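Local coordinates for protein monooxygenase (Agrobacterium tumefaciens, PDB 2I7G) that probably carries out flavin-dependent oxygenation as a TIM-barrel member of the luciferase-like monooxygenase family, its natural substrate not being established, at residues G258-T263 / E349-K354; L313-I318 / T353-L358; D262-A267 / L308-L313; L24-F29 / V61-F66. All blocks are in the same frame, centred on the assembly; numbering follows the deposited sequence.

Interaction 1: residues G258-T263 / E349-K354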
loop_
_atom_site.group_PDB
_atom_site.type_symbol
_atom_site.label_atom_id
_atom_site.label_comp_id
_atom_site.label_asym_id
_atom_site.label_seq_id
_atom_site.Cartn_x
_atom_site.Cartn_y
_atom_site.Cartn_z
ATOM N N GLY B 258 -27.468 -0.643 -0.241
ATOM C CA GLY B 258 -28.520 -1.622 -0.534
ATOM C C GLY B 258 -28.070 -3.047 -0.307
ATOM O O GLY B 258 -27.039 -3.307 0.340
ATOM N N PHE B 259 -28.876 -3.988 -0.792
ATOM C CA PHE B 259 -28.538 -5.389 -0.556
ATOM C C PHE B 259 -29.386 -6.258 -1.486
ATOM O O PHE B 259 -30.531 -5.912 -1.789
ATOM C CB PHE B 259 -28.793 -5.740 0.918
ATOM C CG PHE B 259 -28.403 -7.147 1.290
ATOM C CD1 PHE B 259 -27.102 -7.630 1.057
ATOM C CD2 PHE B 259 -29.344 -7.994 1.879
ATOM C CE1 PHE B 259 -26.756 -8.954 1.397
ATOM C CE2 PHE B 259 -28.993 -9.337 2.234
ATOM C CZ PHE B 259 -27.720 -9.804 1.970
ATOM N N ILE B 260 -28.787 -7.349 -1.966
ATOM C CA ILE B 260 -29.504 -8.288 -2.851
ATOM C C ILE B 260 -29.572 -9.654 -2.160
ATOM O O ILE B 260 -28.569 -10.126 -1.597
ATOM C CB ILE B 260 -28.785 -8.395 -4.220
ATOM C CG1 ILE B 260 -28.734 -7.017 -4.926
ATOM C CG2 ILE B 260 -29.448 -9.461 -5.091
ATOM C CD1 ILE B 260 -27.584 -6.856 -5.900
ATOM N N ALA B 261 -30.742 -10.297 -2.192
ATOM C CA ALA B 261 -30.858 -11.641 -1.633
ATOM C C ALA B 261 -31.848 -12.420 -2.482
ATOM O O ALA B 261 -32.366 -11.899 -3.479
ATOM C CB ALA B 261 -31.325 -11.616 -0.127
ATOM N N ASP B 262 -32.094 -13.663 -2.097
ATOM C CA ASP B 262 -32.878 -14.545 -2.948
ATOM C C ASP B 262 -34.339 -14.109 -3.020
ATOM O O ASP B 262 -35.037 -14.458 -3.991
ATOM C CB ASP B 262 -32.761 -15.975 -2.451
ATOM C CG ASP B 262 -31.416 -16.598 -2.859
ATOM O OD1 ASP B 262 -31.315 -17.035 -4.037
ATOM O OD2 ASP B 262 -30.457 -16.614 -2.041
ATOM N N THR B 263 -34.807 -13.428 -1.967
ATOM C CA THR B 263 -36.163 -12.859 -1.971
ATOM C C THR B 263 -36.080 -11.451 -1.389
ATOM O O THR B 263 -35.103 -11.093 -0.685
ATOM C CB THR B 263 -37.198 -13.642 -1.133
ATOM O OG1 THR B 263 -36.916 -13.472 0.264
ATOM C CG2 THR B 263 -37.230 -15.184 -1.482
ATOM N N GLU B 349 -22.738 -12.890 -5.485
ATOM C CA GLU B 349 -23.083 -13.879 -6.504
ATOM C C GLU B 349 -24.345 -13.484 -7.273
ATOM O O GLU B 349 -24.338 -13.460 -8.504
ATOM C CB GLU B 349 -23.237 -15.280 -5.897
ATOM C CG GLU B 349 -23.790 -16.289 -6.905
ATOM C CD GLU B 349 -22.973 -17.578 -7.017
ATOM O OE1 GLU B 349 -21.726 -17.509 -7.167
ATOM O OE2 GLU B 349 -23.591 -18.664 -7.006
ATOM N N LEU B 350 -25.417 -13.161 -6.550
ATOM C CA LEU B 350 -26.680 -12.740 -7.202
ATOM C C LEU B 350 -26.520 -11.457 -8.010
ATOM O O LEU B 350 -27.090 -11.314 -9.107
ATOM C CB LEU B 350 -27.798 -12.600 -6.170
ATOM C CG LEU B 350 -28.269 -13.926 -5.560
ATOM C CD1 LEU B 350 -29.200 -13.577 -4.409
ATOM C CD2 LEU B 350 -28.957 -14.866 -6.601
ATOM N N TYR B 351 -25.745 -10.517 -7.467
ATOM C CA TYR B 351 -25.440 -9.261 -8.167
ATOM C C TYR B 351 -24.780 -9.541 -9.545
ATOM O O TYR B 351 -25.265 -9.061 -10.591
ATOM C CB TYR B 351 -24.562 -8.394 -7.247
ATOM C CG TYR B 351 -24.351 -6.955 -7.666
ATOM C CD1 TYR B 351 -25.142 -6.344 -8.661
ATOM C CD2 TYR B 351 -23.338 -6.198 -7.053
ATOM C CE1 TYR B 351 -24.918 -4.985 -9.028
ATOM C CE2 TYR B 351 -23.129 -4.839 -7.395
ATOM C CZ TYR B 351 -23.910 -4.254 -8.378
ATOM O OH TYR B 351 -23.702 -2.931 -8.701
ATOM N N GLY B 352 -23.717 -10.344 -9.566
ATOM C CA GLY B 352 -22.989 -10.596 -10.824
ATOM C C GLY B 352 -23.734 -11.511 -11.774
ATOM O O GLY B 352 -23.685 -11.318 -13.001
ATOM N N THR B 353 -24.452 -12.494 -11.241
ATOM C CA THR B 353 -25.027 -13.524 -12.108
ATOM C C THR B 353 -26.478 -13.269 -12.528
ATOM O O THR B 353 -26.922 -13.815 -13.555
ATOM C CB THR B 353 -24.891 -14.950 -11.518
ATOM O OG1 THR B 353 -25.760 -15.075 -10.375
ATOM C CG2 THR B 353 -23.428 -15.214 -11.129
ATOM N N LYS B 354 -27.222 -12.473 -11.752
ATOM C CA LYS B 354 -28.629 -12.209 -12.073
ATOM C C LYS B 354 -28.896 -10.747 -12.362
ATOM O O LYS B 354 -29.493 -10.418 -13.413
ATOM C CB LYS B 354 -29.590 -12.710 -10.982
ATOM C CG LYS B 354 -29.370 -14.142 -10.485
ATOM C CD LYS B 354 -29.504 -15.203 -11.581
ATOM C CE LYS B 354 -28.674 -16.452 -11.200
ATOM N NZ LYS B 354 -28.837 -17.583 -12.178
#
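I260 meets helix 341-363 through both of its branches, and apolar packing makes up most of this buried contact. With chi1 at -60° its CG2 stands anti to the backbone N and CG1 anti to the carbonyl carbon, which divides the side chain between two neighbouring helix residues. CG2 of I260 lies 3.7 Å from CB of L350, the two side chains sliding past each other in opposite directions. The other branch runs across Y351 at about a right angle: I260 CD1 approaches Y351 CB to 3.6 Å and meets the near end of the ring obliquely. L350 reaches past the isoleucine and sets its CD1 3.5 Å from the carbonyl carbon of A261, so a methyl group rests against the backbone where the chain leaves the strand. Beyond it, the carboxylate of D262 lies across the end of L350.

The polar groups look elsewhere. D262 OD1 makes a salt bridge with R346, one turn before L350 on helix 341-363, and Y351 OH is hydrogen-bonded to the carbonyl O of G25. Within the helix, E349 O accepts two bonds, from T353 N at 2.9 Å and from T353 OG1 at 2.9 Å. The hydroxyl sits above the carbonyl plane, 44° out of it, close to a wider pi-type turn at 351-354.

I260 also touches L332 and V314, of the adjoining strand and helix. An outward-facing strand residue wedged against the surrounding helices in this way is the packing of the helical layer onto the parallel barrel in a TIM-barrel fold.

Interaction 2: residues L313-I318 / T353-L358; sequences LVAEKI and TKVAPL
A315 and V355 mark the closest backbone approach, with CA atoms 5.1 Å apart, between two helical segments that run nearly the same way. Their axes come within 8.7 Å and cross at -30°. Segment 313-318 is regular, with bonds such as K317 N to L313 O, whereas 353-358 begins in a wider pi-type turn and is kinked at P357, which has no N-H to give to the turn before; the bond from L358 N to K354 O is weak.

The small methyl of A315 permits the near approach. Its CB lies 3.8 Å from CB of L358 and 3.9 Å from the carbonyl O of V355, packing directly against the backbone of the other helix. These are neighbouring outer helices of the TIM barrel, 311-325 and 341-363, joined through strand 329-333, and they lie side by side as successive helices of the outer layer do.

V355 is the projecting group on its side. CG1 is anti to the backbone N (chi1 174°) and enters between A315 and I318; it is 4.1 Å from A315 CB and 3.7 Å from I318 CD1, the isoleucine crossing the valine at about a right angle. V314 brings its CG1 up more loosely, 4.4 Å from the same V355 methyl. Further along the helix, V359 continues the seam against A315 and I318, while I260 of strand 252-260 touches both V314 and V355 from the barrel.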
loop_
_atom_site.group_PDB
_atom_site.type_symbol
_atom_site.label_atom_id
_atom_site.label_comp_id
_atom_site.label_asym_id
_atom_site.label_seq_id
_atom_site.Cartn_x
_atom_site.Cartn_y
_atom_site.Cartn_z
ATOM N N LEU B 313 -36.009 -7.043 -8.750
ATOM C CA LEU B 313 -36.412 -5.751 -8.180
ATOM C C LEU B 313 -35.261 -4.766 -8.216
ATOM O O LEU B 313 -35.427 -3.607 -8.607
ATOM C CB LEU B 313 -36.904 -5.917 -6.733
ATOM C CG LEU B 313 -37.605 -4.672 -6.149
ATOM C CD1 LEU B 313 -38.970 -4.431 -6.837
ATOM C CD2 LEU B 313 -37.806 -4.764 -4.644
ATOM N N VAL B 314 -34.078 -5.233 -7.804
ATOM C CA VAL B 314 -32.914 -4.346 -7.787
ATOM C C VAL B 314 -32.529 -3.939 -9.216
ATOM O O VAL B 314 -32.219 -2.765 -9.457
ATOM C CB VAL B 314 -31.757 -4.988 -7.037
ATOM C CG1 VAL B 314 -30.455 -4.126 -7.184
ATOM C CG2 VAL B 314 -32.165 -5.121 -5.556
ATOM N N ALA B 315 -32.570 -4.896 -10.151
ATOM C CA ALA B 315 -32.200 -4.609 -11.552
ATOM C C ALA B 315 -33.157 -3.564 -12.116
ATOM O O ALA B 315 -32.737 -2.624 -12.788
ATOM C CB ALA B 315 -32.216 -5.891 -12.408
ATOM N N GLU B 316 -34.453 -3.715 -11.838
ATOM C CA GLU B 316 -35.418 -2.740 -12.347
ATOM C C GLU B 316 -35.169 -1.339 -11.774
ATOM O O GLU B 316 -35.292 -0.361 -12.497
ATOM C CB GLU B 316 -36.873 -3.174 -12.125
ATOM C CG GLU B 316 -37.904 -2.309 -12.900
ATOM C CD GLU B 316 -37.448 -1.950 -14.330
ATOM O OE1 GLU B 316 -37.330 -2.880 -15.167
ATOM O OE2 GLU B 316 -37.198 -0.739 -14.618
ATOM N N LYS B 317 -34.802 -1.239 -10.497
ATOM C CA LYS B 317 -34.494 0.067 -9.943
ATOM C C LYS B 317 -33.232 0.684 -10.585
ATOM O O LYS B 317 -33.217 1.871 -10.869
ATOM C CB LYS B 317 -34.351 -0.014 -8.434
ATOM C CG LYS B 317 -34.396 1.293 -7.751
ATOM C CD LYS B 317 -34.584 1.003 -6.279
ATOM C CE LYS B 317 -34.721 2.239 -5.499
ATOM N NZ LYS B 317 -35.213 1.908 -4.116
ATOM N N ILE B 318 -32.196 -0.131 -10.821
ATOM C CA ILE B 318 -30.978 0.351 -11.505
ATOM C C ILE B 318 -31.337 0.896 -12.885
ATOM O O ILE B 318 -30.901 2.017 -13.288
ATOM C CB ILE B 318 -29.887 -0.731 -11.603
ATOM C CG1 ILE B 318 -29.391 -1.097 -10.199
ATOM C CG2 ILE B 318 -28.701 -0.230 -12.521
ATOM C CD1 ILE B 318 -28.650 -2.455 -10.153
ATOM N N THR B 353 -24.452 -12.494 -11.241
ATOM C CA THR B 353 -25.027 -13.524 -12.108
ATOM C C THR B 353 -26.478 -13.269 -12.528
ATOM O O THR B 353 -26.922 -13.815 -13.555
ATOM C CB THR B 353 -24.891 -14.950 -11.518
ATOM O OG1 THR B 353 -25.760 -15.075 -10.375
ATOM C CG2 THR B 353 -23.428 -15.214 -11.129
ATOM N N LYS B 354 -27.222 -12.473 -11.752
ATOM C CA LYS B 354 -28.629 -12.209 -12.073
ATOM C C LYS B 354 -28.896 -10.747 -12.362
ATOM O O LYS B 354 -29.493 -10.418 -13.413
ATOM C CB LYS B 354 -29.590 -12.710 -10.982
ATOM C CG LYS B 354 -29.370 -14.142 -10.485
ATOM C CD LYS B 354 -29.504 -15.203 -11.581
ATOM C CE LYS B 354 -28.674 -16.452 -11.200
ATOM N NZ LYS B 354 -28.837 -17.583 -12.178
ATOM N N VAL B 355 -28.496 -9.871 -11.433
ATOM C CA VAL B 355 -28.780 -8.451 -11.566
ATOM C C VAL B 355 -28.076 -7.856 -12.782
ATOM O O VAL B 355 -28.738 -7.260 -13.649
ATOM C CB VAL B 355 -28.402 -7.647 -10.289
ATOM C CG1 VAL B 355 -28.580 -6.170 -10.538
ATOM C CG2 VAL B 355 -29.279 -8.102 -9.072
ATOM N N ALA B 356 -26.749 -8.036 -12.845
ATOM C CA ALA B 356 -25.917 -7.418 -13.909
ATOM C C ALA B 356 -26.400 -7.774 -15.329
ATOM O O ALA B 356 -26.573 -6.871 -16.156
ATOM C CB ALA B 356 -24.402 -7.766 -13.729
ATOM N N PRO B 357 -26.595 -9.076 -15.636
ATOM C CA PRO B 357 -27.091 -9.436 -16.971
ATOM C C PRO B 357 -28.425 -8.779 -17.366
ATOM O O PRO B 357 -28.562 -8.377 -18.528
ATOM C CB PRO B 357 -27.207 -10.968 -16.917
ATOM C CG PRO B 357 -26.132 -11.349 -15.885
ATOM C CD PRO B 357 -26.284 -10.274 -14.826
ATOM N N LEU B 358 -29.366 -8.674 -16.424
ATOM C CA LEU B 358 -30.645 -8.003 -16.647
ATOM C C LEU B 358 -30.421 -6.531 -17.018
ATOM O O LEU B 358 -30.969 -6.041 -18.029
ATOM C CB LEU B 358 -31.560 -8.107 -15.422
ATOM C CG LEU B 358 -32.241 -9.465 -15.152
ATOM C CD1 LEU B 358 -32.850 -9.494 -13.710
ATOM C CD2 LEU B 358 -33.296 -9.776 -16.215
#

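Interaction 3: residues D262-A267 / L308-L313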
loop_
_atom_site.group_PDB
_atom_site.type_symbol
_atom_site.label_atom_id
_atom_site.label_comp_id
_atom_site.label_asym_id
_atom_site.label_seq_id
_atom_site.Cartn_x
_atom_site.Cartn_y
_atom_site.Cartn_z
ATOM N N ASP B 262 -32.094 -13.663 -2.097
ATOM C CA ASP B 262 -32.878 -14.545 -2.948
ATOM C C ASP B 262 -34.339 -14.109 -3.020
ATOM O O ASP B 262 -35.037 -14.458 -3.991
ATOM C CB ASP B 262 -32.761 -15.975 -2.451
ATOM C CG ASP B 262 -31.416 -16.598 -2.859
ATOM O OD1 ASP B 262 -31.315 -17.035 -4.037
ATOM O OD2 ASP B 262 -30.457 -16.614 -2.041
ATOM N N THR B 263 -34.807 -13.428 -1.967
ATOM C CA THR B 263 -36.163 -12.859 -1.971
ATOM C C THR B 263 -36.080 -11.451 -1.389
ATOM O O THR B 263 -35.103 -11.093 -0.685
ATOM C CB THR B 263 -37.198 -13.642 -1.133
ATOM O OG1 THR B 263 -36.916 -13.472 0.264
ATOM C CG2 THR B 263 -37.230 -15.184 -1.482
ATOM N N THR B 264 -37.096 -10.660 -1.686
ATOM C CA THR B 264 -37.080 -9.253 -1.242
ATOM C C THR B 264 -37.199 -9.197 0.280
ATOM O O THR B 264 -36.481 -8.403 0.921
ATOM C CB THR B 264 -38.182 -8.474 -1.927
ATOM O OG1 THR B 264 -37.816 -8.326 -3.303
ATOM C CG2 THR B 264 -38.337 -7.080 -1.256
ATOM N N ASP B 265 -38.087 -10.036 0.852
ATOM C CA ASP B 265 -38.197 -10.129 2.317
ATOM C C ASP B 265 -36.906 -10.574 2.988
ATOM O O ASP B 265 -36.541 -10.029 4.058
ATOM C CB ASP B 265 -39.355 -11.022 2.778
ATOM C CG ASP B 265 -40.727 -10.384 2.533
ATOM O OD1 ASP B 265 -40.832 -9.148 2.384
ATOM O OD2 ASP B 265 -41.720 -11.135 2.528
ATOM N N LYS B 266 -36.198 -11.541 2.389
ATOM C CA LYS B 266 -34.913 -11.937 2.951
ATOM C C LYS B 266 -33.927 -10.772 2.897
ATOM O O LYS B 266 -33.213 -10.498 3.864
ATOM C CB LYS B 266 -34.325 -13.151 2.218
ATOM C CG LYS B 266 -34.961 -14.492 2.678
ATOM C CD LYS B 266 -34.510 -15.614 1.707
ATOM C CE LYS B 266 -34.985 -16.968 2.186
ATOM N NZ LYS B 266 -34.235 -17.420 3.385
ATOM N N ALA B 267 -33.880 -10.076 1.764
ATOM C CA ALA B 267 -32.977 -8.926 1.669
ATOM C C ALA B 267 -33.300 -7.882 2.754
ATOM O O ALA B 267 -32.380 -7.405 3.454
ATOM C CB ALA B 267 -33.057 -8.312 0.312
ATOM N N LEU B 308 -32.586 -2.315 -2.831
ATOM C CA LEU B 308 -32.677 -3.507 -1.969
ATOM C C LEU B 308 -33.816 -4.458 -2.377
ATOM O O LEU B 308 -34.969 -4.026 -2.562
ATOM C CB LEU B 308 -32.895 -3.067 -0.542
ATOM C CG LEU B 308 -32.854 -4.163 0.513
ATOM C CD1 LEU B 308 -32.230 -3.632 1.770
ATOM C CD2 LEU B 308 -34.282 -4.720 0.794
ATOM N N GLY B 309 -33.503 -5.750 -2.456
ATOM C CA GLY B 309 -34.547 -6.738 -2.756
ATOM C C GLY B 309 -34.020 -7.940 -3.490
ATOM O O GLY B 309 -32.793 -8.170 -3.564
ATOM N N GLU B 310 -34.956 -8.730 -4.037
ATOM C CA GLU B 310 -34.566 -9.844 -4.913
ATOM C C GLU B 310 -33.906 -9.279 -6.203
ATOM O O GLU B 310 -34.001 -8.064 -6.478
ATOM C CB GLU B 310 -35.775 -10.725 -5.276
ATOM C CG GLU B 310 -36.806 -9.993 -6.139
ATOM C CD GLU B 310 -37.908 -10.948 -6.663
ATOM O OE1 GLU B 310 -38.083 -12.032 -6.052
ATOM O OE2 GLU B 310 -38.583 -10.593 -7.661
ATOM N N PRO B 311 -33.192 -10.131 -6.960
ATOM C CA PRO B 311 -32.448 -9.574 -8.106
ATOM C C PRO B 311 -33.264 -8.770 -9.133
ATOM O O PRO B 311 -32.820 -7.695 -9.570
ATOM C CB PRO B 311 -31.741 -10.804 -8.711
ATOM C CG PRO B 311 -31.548 -11.700 -7.519
ATOM C CD PRO B 311 -32.889 -11.564 -6.770
ATOM N N GLU B 312 -34.453 -9.251 -9.497
ATOM C CA GLU B 312 -35.249 -8.557 -10.516
ATOM C C GLU B 312 -35.722 -7.177 -10.048
ATOM O O GLU B 312 -35.791 -6.239 -10.852
ATOM C CB GLU B 312 -36.409 -9.436 -11.009
ATOM C CG GLU B 312 -35.935 -10.672 -11.792
ATOM C CD GLU B 312 -36.214 -10.640 -13.297
ATOM O OE1 GLU B 312 -36.042 -11.700 -13.932
ATOM O OE2 GLU B 312 -36.591 -9.582 -13.858
ATOM N N LEU B 313 -36.009 -7.043 -8.750
ATOM C CA LEU B 313 -36.412 -5.751 -8.180
ATOM C C LEU B 313 -35.261 -4.766 -8.216
ATOM O O LEU B 313 -35.427 -3.607 -8.607
ATOM C CB LEU B 313 -36.904 -5.917 -6.733
ATOM C CG LEU B 313 -37.605 -4.672 -6.149
ATOM C CD1 LEU B 313 -38.970 -4.431 -6.837
ATOM C CD2 LEU B 313 -37.806 -4.764 -4.644
HETATM O O HOH W 1 -39.054 -11.860 -3.583
#
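T264 and E310 join two strand-to-helix turns of the TIM barrel in a partly buried contact, part polar and part apolar. Strand 252-260 gives way to helix 264-272 beside the point where strand 307-309 gives way to helix 311-325, and the turns close in until T264 CA and G309 CA are 3.9 Å apart.

The central bond runs from E310 N to T264 OG1, 3.0 Å long and almost straight at 174°. T264 takes up the position for it with OG1 beside its own backbone N (chi1 -71°). The N-H thus used belongs to the residue in the N-cap position of helix 311-325, so a side chain from the first turn of helix 264-272 holds the start of helix 311-325. T263 caps its own helix: T263 OG1 accepts from K266 N at 3.0 Å.

Apolar packing lies to one side. A267 CB touches L308 CD2 at 3.8 Å and G309 CA at 3.8 Å, resting on a backbone that has no side chain there; at a phi of 150° a side chain on G309 would press on the preceding carbonyl O and crowd L313 CD2 and T264 OG1. L313 comes across T264 at about a right angle, its CD2 3.8 Å from T264 OG1. Backbone bonds between G309 and both F259 and A261 tie the same region into the sheet.

A water closes the polar side, accepting from T264 N at 3.0 Å and donating to E310 OE1 at 2.7 Å.

Interaction 4: residues L24-F29 / V61-F66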
loop_
_atom_site.group_PDB
_atom_site.type_symbol
_atom_site.label_atom_id
_atom_site.label_comp_id
_atom_site.label_asym_id
_atom_site.label_seq_id
_atom_site.Cartn_x
_atom_site.Cartn_y
_atom_site.Cartn_z
ATOM N N LEU B 24 -21.175 -1.821 -13.477
ATOM C CA LEU B 24 -21.803 -2.126 -12.177
ATOM C C LEU B 24 -20.781 -2.650 -11.193
ATOM O O LEU B 24 -20.060 -3.603 -11.492
ATOM C CB LEU B 24 -22.921 -3.165 -12.303
ATOM C CG LEU B 24 -24.129 -2.951 -13.228
ATOM C CD1 LEU B 24 -24.877 -1.677 -12.931
ATOM C CD2 LEU B 24 -23.797 -3.111 -14.727
ATOM N N GLY B 25 -20.750 -2.046 -10.014
ATOM C CA GLY B 25 -19.757 -2.403 -9.042
ATOM C C GLY B 25 -20.225 -2.378 -7.606
ATOM O O GLY B 25 -21.420 -2.135 -7.301
ATOM N N LEU B 26 -19.250 -2.581 -6.733
ATOM C CA LEU B 26 -19.462 -2.660 -5.277
ATOM C C LEU B 26 -18.478 -1.711 -4.616
ATOM O O LEU B 26 -17.404 -1.450 -5.181
ATOM C CB LEU B 26 -19.127 -4.052 -4.730
ATOM C CG LEU B 26 -20.152 -5.155 -5.068
ATOM C CD1 LEU B 26 -19.545 -6.571 -4.976
ATOM C CD2 LEU B 26 -21.377 -4.976 -4.182
ATOM N N TYR B 27 -18.849 -1.203 -3.449
ATOM C CA TYR B 27 -17.843 -0.552 -2.565
ATOM C C TYR B 27 -18.111 -0.876 -1.114
ATOM O O TYR B 27 -19.251 -1.201 -0.764
ATOM C CB TYR B 27 -17.689 0.944 -2.831
ATOM C CG TYR B 27 -18.839 1.836 -2.410
ATOM C CD1 TYR B 27 -18.673 2.772 -1.377
ATOM C CD2 TYR B 27 -20.085 1.760 -3.048
ATOM C CE1 TYR B 27 -19.715 3.617 -1.006
ATOM C CE2 TYR B 27 -21.151 2.591 -2.659
ATOM C CZ TYR B 27 -20.951 3.504 -1.629
ATOM O OH TYR B 27 -21.989 4.331 -1.259
ATOM N N THR B 28 -17.093 -0.778 -0.257
ATOM C CA THR B 28 -17.289 -1.046 1.174
ATOM C C THR B 28 -16.234 -0.254 1.941
ATOM O O THR B 28 -15.193 0.147 1.353
ATOM C CB THR B 28 -17.250 -2.571 1.503
ATOM O OG1 THR B 28 -17.453 -2.814 2.916
ATOM C CG2 THR B 28 -15.899 -3.176 1.107
ATOM N N PHE B 29 -16.504 -0.093 3.239
ATOM C CA PHE B 29 -15.589 0.518 4.173
ATOM C C PHE B 29 -14.882 -0.525 5.035
ATOM O O PHE B 29 -13.970 -0.161 5.822
ATOM C CB PHE B 29 -16.336 1.519 5.085
ATOM C CG PHE B 29 -17.004 2.657 4.338
ATOM C CD1 PHE B 29 -16.601 3.006 3.047
ATOM C CD2 PHE B 29 -18.031 3.386 4.943
ATOM C CE1 PHE B 29 -17.191 4.082 2.361
ATOM C CE2 PHE B 29 -18.646 4.437 4.287
ATOM C CZ PHE B 29 -18.245 4.796 2.977
ATOM N N VAL B 61 -17.469 -13.229 -10.928
ATOM C CA VAL B 61 -18.824 -13.169 -11.462
ATOM C C VAL B 61 -19.009 -12.013 -12.431
ATOM O O VAL B 61 -20.123 -11.762 -12.878
ATOM C CB VAL B 61 -19.887 -13.100 -10.367
ATOM C CG1 VAL B 61 -19.798 -14.358 -9.470
ATOM C CG2 VAL B 61 -19.775 -11.767 -9.532
ATOM N N GLY B 62 -17.932 -11.304 -12.736
ATOM C CA GLY B 62 -17.951 -10.321 -13.816
ATOM C C GLY B 62 -18.434 -8.918 -13.468
ATOM O O GLY B 62 -18.810 -8.158 -14.373
ATOM N N LEU B 63 -18.404 -8.554 -12.187
ATOM C CA LEU B 63 -18.674 -7.167 -11.790
ATOM C C LEU B 63 -17.496 -6.266 -12.219
ATOM O O LEU B 63 -16.336 -6.725 -12.347
ATOM C CB LEU B 63 -18.954 -7.063 -10.297
ATOM C CG LEU B 63 -20.322 -7.719 -9.985
ATOM C CD1 LEU B 63 -20.381 -7.847 -8.432
ATOM C CD2 LEU B 63 -21.511 -6.912 -10.596
ATOM N N ASP B 64 -17.815 -5.003 -12.482
ATOM C CA ASP B 64 -16.900 -4.108 -13.212
ATOM C C ASP B 64 -15.934 -3.351 -12.342
ATOM O O ASP B 64 -14.841 -3.018 -12.790
ATOM C CB ASP B 64 -17.707 -3.119 -14.053
ATOM C CG ASP B 64 -18.549 -3.835 -15.106
ATOM O OD1 ASP B 64 -17.950 -4.561 -15.943
ATOM O OD2 ASP B 64 -19.789 -3.708 -15.063
ATOM N N VAL B 65 -16.348 -3.037 -11.109
ATOM C CA VAL B 65 -15.564 -2.146 -10.243
ATOM C C VAL B 65 -15.741 -2.585 -8.805
ATOM O O VAL B 65 -16.844 -2.981 -8.409
ATOM C CB VAL B 65 -16.102 -0.678 -10.309
ATOM C CG1 VAL B 65 -15.318 0.233 -9.339
ATOM C CG2 VAL B 65 -16.104 -0.154 -11.738
ATOM N N PHE B 66 -14.657 -2.497 -8.028
ATOM C CA PHE B 66 -14.759 -2.650 -6.583
ATOM C C PHE B 66 -13.999 -1.504 -5.898
ATOM O O PHE B 66 -12.796 -1.263 -6.211
ATOM C CB PHE B 66 -14.185 -4.030 -6.168
ATOM C CG PHE B 66 -14.699 -4.542 -4.817
ATOM C CD1 PHE B 66 -15.530 -5.676 -4.770
ATOM C CD2 PHE B 66 -14.364 -3.893 -3.642
ATOM C CE1 PHE B 66 -16.023 -6.168 -3.556
ATOM C CE2 PHE B 66 -14.849 -4.348 -2.388
ATOM C CZ PHE B 66 -15.695 -5.502 -2.350
#
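D64 turns its carboxylate back toward L24 by holding CG anti to its carbonyl carbon and beside its backbone N (chi1 -62°), and F66, with CG roughly anti to the backbone N (chi1 -158°), places its ring so that one face lies under L26 CB. The first torsion brings OD2 to L24 N, and a backbone bond of 2.8 Å from D64 N to L24 O completes a two-point grip on L24. D64 OD2 accepts through its anti lone pair, with L24 N 2.8 Å away and the bond nearly straight at 172°. The same OD2 forms a salt bridge with R360, which would be expected to favour the charged carboxylate.

Two residues along from L24, L26 N bonds to V65 O at 3.0 Å, and L26 and F66 form a parallel bridge. The segments belong to a beta-alpha-beta crossover, strand 23-28, helix 40-60 and strand 65-68, at the start of the TIM barrel; G62 ends the helix in a Schellman motif just before the second strand. V65 N, buried here, finds no hydrogen-bonding partner in the model.

On the side of the sheet bearing L26 and F66, the CB of L26 is 4.2 Å from the F66 ring centroid and offset toward the rim, a CH-pi contact. L26 CD1 reaches L63 CD1 at 3.8 Å and F66 CE1 at 3.8 Å, bridging the two. T28 takes the ring edge instead: T28 CG2 lies near the ring plane, 3.8 Å from F66 CE2, while OG1 of T28 is hydrogen-bonded to A335 O. I55 and A58 of helix 40-60 pack against F66.

In the fold
Helix 341-363 connects most of these contacts. Interactions 1 and 2 use consecutive parts of it, their centres 8 Å apart, and I260 CD1 of the first packs 3.8 Å from V355 CG2 of the second. Interaction 3, centred 7 Å from interaction 1, continues the chain past I260; it also meets interaction 2, where V314 CG2 packs 3.4 Å from G309 N, the two centres being 10 Å apart. Interaction 4 lies 12 Å from interaction 1 between centres, and the 2.8 Å from Y351 OH to G25 O joins them. Interactions 3 and 4 do not touch: their nearest atoms are about 11 Å apart, although both reach the same barrel sheet.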